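Proline dehydrogenase (PDB 3HAZ) couples two steps of proline catabolism, oxidising L-proline to pyrroline-5-carboxylate with FAD and a quinone, then glutamate semialdehyde to glutamate with NAD. Local coordinates at residues 640-650 with 976-987. Numbering follows the deposited sequence.
Sequences GESNALTMRGR and RFATEQTVTINT
The two-stranded antiparallel arm that projects from the aldehyde dehydrogenase module is formed by strands 641-649 and 978-986, whose directions differ by 143°. Its register is set by four hydrogen-bonded pairs, from Ser-642 with Ile-985 to Arg-648 with Thr-979, each bonded both ways; in the second, Ala-644 N reaches Val-983 O at 2.9 Å. On the face carrying Glu-641, Asn-643 and Thr-984, the hydroxyl OG1 of Thr-984 donates to Asn-643 OD1 (2.7 Å). The other end of the Asn-643 amide is held too: ND2 donates to Glu-641 OE1 (2.9 Å) along an almost straight bond (173°), with the acceptor in the amide plane. This fixes the amide's rotation, and OD1 also accepts from Gln-954 of the second subunit. Replacing Asn-643 by an alanine would remove both ends of this amide and is likely to leave the Thr-984 hydroxyl and the amide of Gln-954 of the second subunit without an acceptor, and Glu-641 OE1 without its donor. Further along this face, Met-647 SD lies beside Glu-980 CG (3.7 Å). On the reverse face, a water bridges Ser-642 OG and Val-983 O, while Arg-648 bends at chi3 (48°) to bring NH2 to Gln-981 OE1 at 2.9 Å. That oxygen sits at the guanidinium edge, although the guanidinium and amide planes are nearly perpendicular. Arg-648 NH2 also donates to Ile-932 O, and Gln-981 NE2 to Val-937 O, both of the second subunit, and residues 982-985 pair in parallel with one of its strands. Such an intersubunit sheet is characteristic of the oligomerisation flap of aldehyde dehydrogenases.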
loop_
_atom_site.group_PDB
_atom_site.type_symbol
_atom_site.label_atom_id
_atom_site.label_comp_id
_atom_site.label_asym_id
_atom_site.label_seq_id
_atom_site.Cartn_x
_atom_site.Cartn_y
_atom_site.Cartn_z
ATOM N N GLY A 640 -23.933 13.287 -14.739
ATOM C CA GLY A 640 -24.679 13.400 -15.984
ATOM C C GLY A 640 -23.993 14.266 -17.034
ATOM O O GLY A 640 -24.619 14.696 -18.005
ATOM N N GLU A 641 -22.700 14.514 -16.848
ATOM C CA GLU A 641 -21.935 15.308 -17.802
ATOM C C GLU A 641 -20.473 14.899 -17.814
ATOM O O GLU A 641 -19.877 14.675 -16.764
ATOM C CB GLU A 641 -22.057 16.804 -17.474
ATOM C CG GLU A 641 -21.390 17.728 -18.473
ATOM C CD GLU A 641 -21.467 19.190 -18.053
ATOM O OE1 GLU A 641 -20.566 19.657 -17.319
ATOM O OE2 GLU A 641 -22.434 19.870 -18.459
ATOM N N SER A 642 -19.890 14.803 -19.004
ATOM C CA SER A 642 -18.452 14.569 -19.109
ATOM C C SER A 642 -17.748 15.817 -19.627
ATOM O O SER A 642 -18.277 16.530 -20.482
ATOM C CB SER A 642 -18.153 13.380 -20.023
ATOM O OG SER A 642 -18.377 13.713 -21.385
ATOM N N ASN A 643 -16.552 16.070 -19.107
ATOM C CA ASN A 643 -15.739 17.200 -19.530
ATOM C C ASN A 643 -14.305 16.750 -19.730
ATOM O O ASN A 643 -13.661 16.286 -18.794
ATOM C CB ASN A 643 -15.794 18.325 -18.498
ATOM C CG ASN A 643 -17.165 18.954 -18.400
ATOM O OD1 ASN A 643 -17.508 19.846 -19.178
ATOM N ND2 ASN A 643 -17.961 18.493 -17.440
ATOM N N ALA A 644 -13.809 16.880 -20.953
ATOM C CA ALA A 644 -12.483 16.386 -21.284
ATOM C C ALA A 644 -11.644 17.450 -21.980
ATOM O O ALA A 644 -12.092 18.078 -22.944
ATOM C CB ALA A 644 -12.592 15.133 -22.143
ATOM N N LEU A 645 -10.422 17.642 -21.488
ATOM C CA LEU A 645 -9.482 18.602 -22.064
ATOM C C LEU A 645 -8.442 17.883 -22.925
ATOM O O LEU A 645 -7.812 16.911 -22.488
ATOM C CB LEU A 645 -8.784 19.393 -20.949
ATOM C CG LEU A 645 -7.814 20.519 -21.333
ATOM C CD1 LEU A 645 -8.521 21.635 -22.103
ATOM C CD2 LEU A 645 -7.140 21.086 -20.088
ATOM N N THR A 646 -8.272 18.353 -24.156
ATOM C CA THR A 646 -7.283 17.770 -25.055
ATOM C C THR A 646 -6.365 18.857 -25.602
ATOM O O THR A 646 -6.654 20.046 -25.471
ATOM C CB THR A 646 -7.948 17.009 -26.228
ATOM O OG1 THR A 646 -8.892 17.861 -26.877
ATOM C CG2 THR A 646 -8.681 15.771 -25.730
ATOM N N MET A 647 -5.260 18.436 -26.207
ATOM C CA MET A 647 -4.298 19.346 -26.817
ATOM C C MET A 647 -4.054 18.913 -28.248
ATOM O O MET A 647 -3.623 17.790 -28.502
ATOM C CB MET A 647 -2.974 19.297 -26.068
ATOM C CG MET A 647 -3.120 19.375 -24.575
ATOM S SD MET A 647 -3.053 21.075 -24.037
ATOM C CE MET A 647 -1.289 21.330 -24.162
ATOM N N ARG A 648 -4.308 19.808 -29.185
ATOM C CA ARG A 648 -4.205 19.456 -30.586
ATOM C C ARG A 648 -3.124 20.296 -31.245
ATOM O O ARG A 648 -2.801 21.384 -30.768
ATOM C CB ARG A 648 -5.558 19.671 -31.271
ATOM C CG ARG A 648 -6.722 19.044 -30.514
ATOM C CD ARG A 648 -8.069 19.299 -31.193
ATOM N NE ARG A 648 -8.030 19.006 -32.622
ATOM C CZ ARG A 648 -9.064 18.561 -33.331
ATOM N NH1 ARG A 648 -8.916 18.330 -34.630
ATOM N NH2 ARG A 648 -10.240 18.338 -32.748
ATOM N N GLY A 649 -2.556 19.791 -32.335
ATOM C CA GLY A 649 -1.596 20.578 -33.092
ATOM C C GLY A 649 -2.250 21.876 -33.536
ATOM O O GLY A 649 -3.470 21.958 -33.618
ATOM N N ARG A 650 -1.445 22.892 -33.818
ATOM C CA ARG A 650 -1.975 24.203 -34.179
ATOM C C ARG A 650 -2.143 24.360 -35.683
ATOM O O ARG A 650 -3.070 25.027 -36.139
ATOM C CB ARG A 650 -1.056 25.313 -33.657
ATOM C CG ARG A 650 -1.138 25.541 -32.159
ATOM C CD ARG A 650 -0.228 26.683 -31.717
ATOM N NE ARG A 650 -0.541 27.106 -30.355
ATOM C CZ ARG A 650 -1.508 27.966 -30.049
ATOM N NH1 ARG A 650 -2.240 28.510 -31.010
ATOM N NH2 ARG A 650 -1.739 28.289 -28.784
ATOM N N ARG A 976 3.206 24.815 -25.636
ATOM C CA ARG A 976 3.183 26.039 -26.435
ATOM C C ARG A 976 2.950 25.775 -27.927
ATOM O O ARG A 976 2.459 26.651 -28.645
ATOM C CB ARG A 976 4.479 26.824 -26.241
ATOM C CG ARG A 976 4.389 28.269 -26.678
ATOM C CD ARG A 976 3.592 29.087 -25.678
ATOM N NE ARG A 976 3.579 30.493 -26.062
ATOM C CZ ARG A 976 2.575 31.078 -26.708
ATOM N NH1 ARG A 976 1.494 30.383 -27.030
ATOM N NH2 ARG A 976 2.649 32.361 -27.025
ATOM N N PHE A 977 3.300 24.574 -28.392
ATOM C CA PHE A 977 3.140 24.223 -29.806
ATOM C C PHE A 977 1.741 23.702 -30.115
ATOM O O PHE A 977 1.425 23.390 -31.268
ATOM C CB PHE A 977 4.165 23.169 -30.233
ATOM C CG PHE A 977 5.589 23.657 -30.221
ATOM C CD1 PHE A 977 6.327 23.660 -29.045
ATOM C CD2 PHE A 977 6.195 24.090 -31.387
ATOM C CE1 PHE A 977 7.650 24.095 -29.031
ATOM C CE2 PHE A 977 7.514 24.528 -31.385
ATOM C CZ PHE A 977 8.243 24.530 -30.202
ATOM N N ALA A 978 0.910 23.589 -29.086
ATOM C CA ALA A 978 -0.422 23.017 -29.258
ATOM C C ALA A 978 -1.518 23.984 -28.833
ATOM O O ALA A 978 -1.243 25.035 -28.261
ATOM C CB ALA A 978 -0.545 21.704 -28.490
ATOM N N THR A 979 -2.763 23.617 -29.125
ATOM C CA THR A 979 -3.905 24.405 -28.703
ATOM C C THR A 979 -4.842 23.519 -27.892
ATOM O O THR A 979 -4.954 22.321 -28.158
ATOM C CB THR A 979 -4.647 25.024 -29.926
ATOM O OG1 THR A 979 -5.635 25.955 -29.476
ATOM C CG2 THR A 979 -5.316 23.947 -30.766
ATOM N N GLU A 980 -5.505 24.106 -26.898
ATOM C CA GLU A 980 -6.433 23.359 -26.048
ATOM C C GLU A 980 -7.821 23.208 -26.669
ATOM O O GLU A 980 -8.292 24.087 -27.387
ATOM C CB GLU A 980 -6.604 24.057 -24.704
ATOM C CG GLU A 980 -5.431 23.943 -23.737
ATOM C CD GLU A 980 -5.472 25.043 -22.704
ATOM O OE1 GLU A 980 -5.929 24.789 -21.568
ATOM O OE2 GLU A 980 -5.084 26.180 -23.045
ATOM N N GLN A 981 -8.489 22.107 -26.344
ATOM C CA GLN A 981 -9.882 21.910 -26.729
ATOM C C GLN A 981 -10.637 21.196 -25.619
ATOM O O GLN A 981 -10.239 20.119 -25.175
ATOM C CB GLN A 981 -9.991 21.112 -28.028
ATOM C CG GLN A 981 -11.427 20.927 -28.510
ATOM C CD GLN A 981 -11.497 20.388 -29.922
ATOM O OE1 GLN A 981 -11.248 19.207 -30.157
ATOM N NE2 GLN A 981 -11.841 21.256 -30.875
ATOM N N THR A 982 -11.725 21.810 -25.170
ATOM C CA THR A 982 -12.594 21.206 -24.171
ATOM C C THR A 982 -13.834 20.629 -24.844
ATOM O O THR A 982 -14.515 21.320 -25.605
ATOM C CB THR A 982 -13.038 22.247 -23.134
ATOM O OG1 THR A 982 -11.882 22.849 -22.540
ATOM C CG2 THR A 982 -13.916 21.605 -22.057
ATOM N N VAL A 983 -14.114 19.360 -24.574
ATOM C CA VAL A 983 -15.340 18.726 -25.044
ATOM C C VAL A 983 -16.239 18.411 -23.855
ATOM O O VAL A 983 -15.845 17.702 -22.922
ATOM C CB VAL A 983 -15.056 17.438 -25.825
ATOM C CG1 VAL A 983 -16.360 16.701 -26.118
ATOM C CG2 VAL A 983 -14.302 17.750 -27.115
ATOM N N THR A 984 -17.442 18.959 -23.893
ATOM C CA THR A 984 -18.414 18.779 -22.827
ATOM C C THR A 984 -19.657 18.079 -23.358
ATOM O O THR A 984 -20.357 18.612 -24.214
ATOM C CB THR A 984 -18.828 20.139 -22.246
ATOM O OG1 THR A 984 -17.685 20.774 -21.671
ATOM C CG2 THR A 984 -19.914 19.974 -21.190
ATOM N N ILE A 985 -19.932 16.884 -22.845
ATOM C CA ILE A 985 -21.068 16.100 -23.308
ATOM C C ILE A 985 -22.101 15.911 -22.198
ATOM O O ILE A 985 -21.782 15.400 -21.129
ATOM C CB ILE A 985 -20.612 14.712 -23.789
ATOM C CG1 ILE A 985 -19.540 14.854 -24.867
ATOM C CG2 ILE A 985 -21.809 13.887 -24.299
ATOM C CD1 ILE A 985 -18.784 13.574 -25.142
ATOM N N ASN A 986 -23.333 16.335 -22.454
ATOM C CA ASN A 986 -24.436 16.025 -21.556
ATOM C C ASN A 986 -24.759 14.536 -21.669
ATOM O O ASN A 986 -25.341 14.092 -22.657
ATOM C CB ASN A 986 -25.653 16.880 -21.906
ATOM C CG ASN A 986 -26.899 16.482 -21.136
ATOM O OD1 ASN A 986 -26.859 15.630 -20.248
ATOM N ND2 ASN A 986 -28.020 17.098 -21.484
ATOM N N THR A 987 -24.370 13.762 -20.663
ATOM C CA THR A 987 -24.511 12.310 -20.739
ATOM C C THR A 987 -25.784 11.783 -20.076
ATOM O O THR A 987 -26.026 10.575 -20.073
ATOM C CB THR A 987 -23.275 11.590 -20.144
ATOM O OG1 THR A 987 -23.092 11.986 -18.777
ATOM C CG2 THR A 987 -22.021 11.952 -20.934
HETATM O O HOH W 1 -16.517 15.014 -22.672
#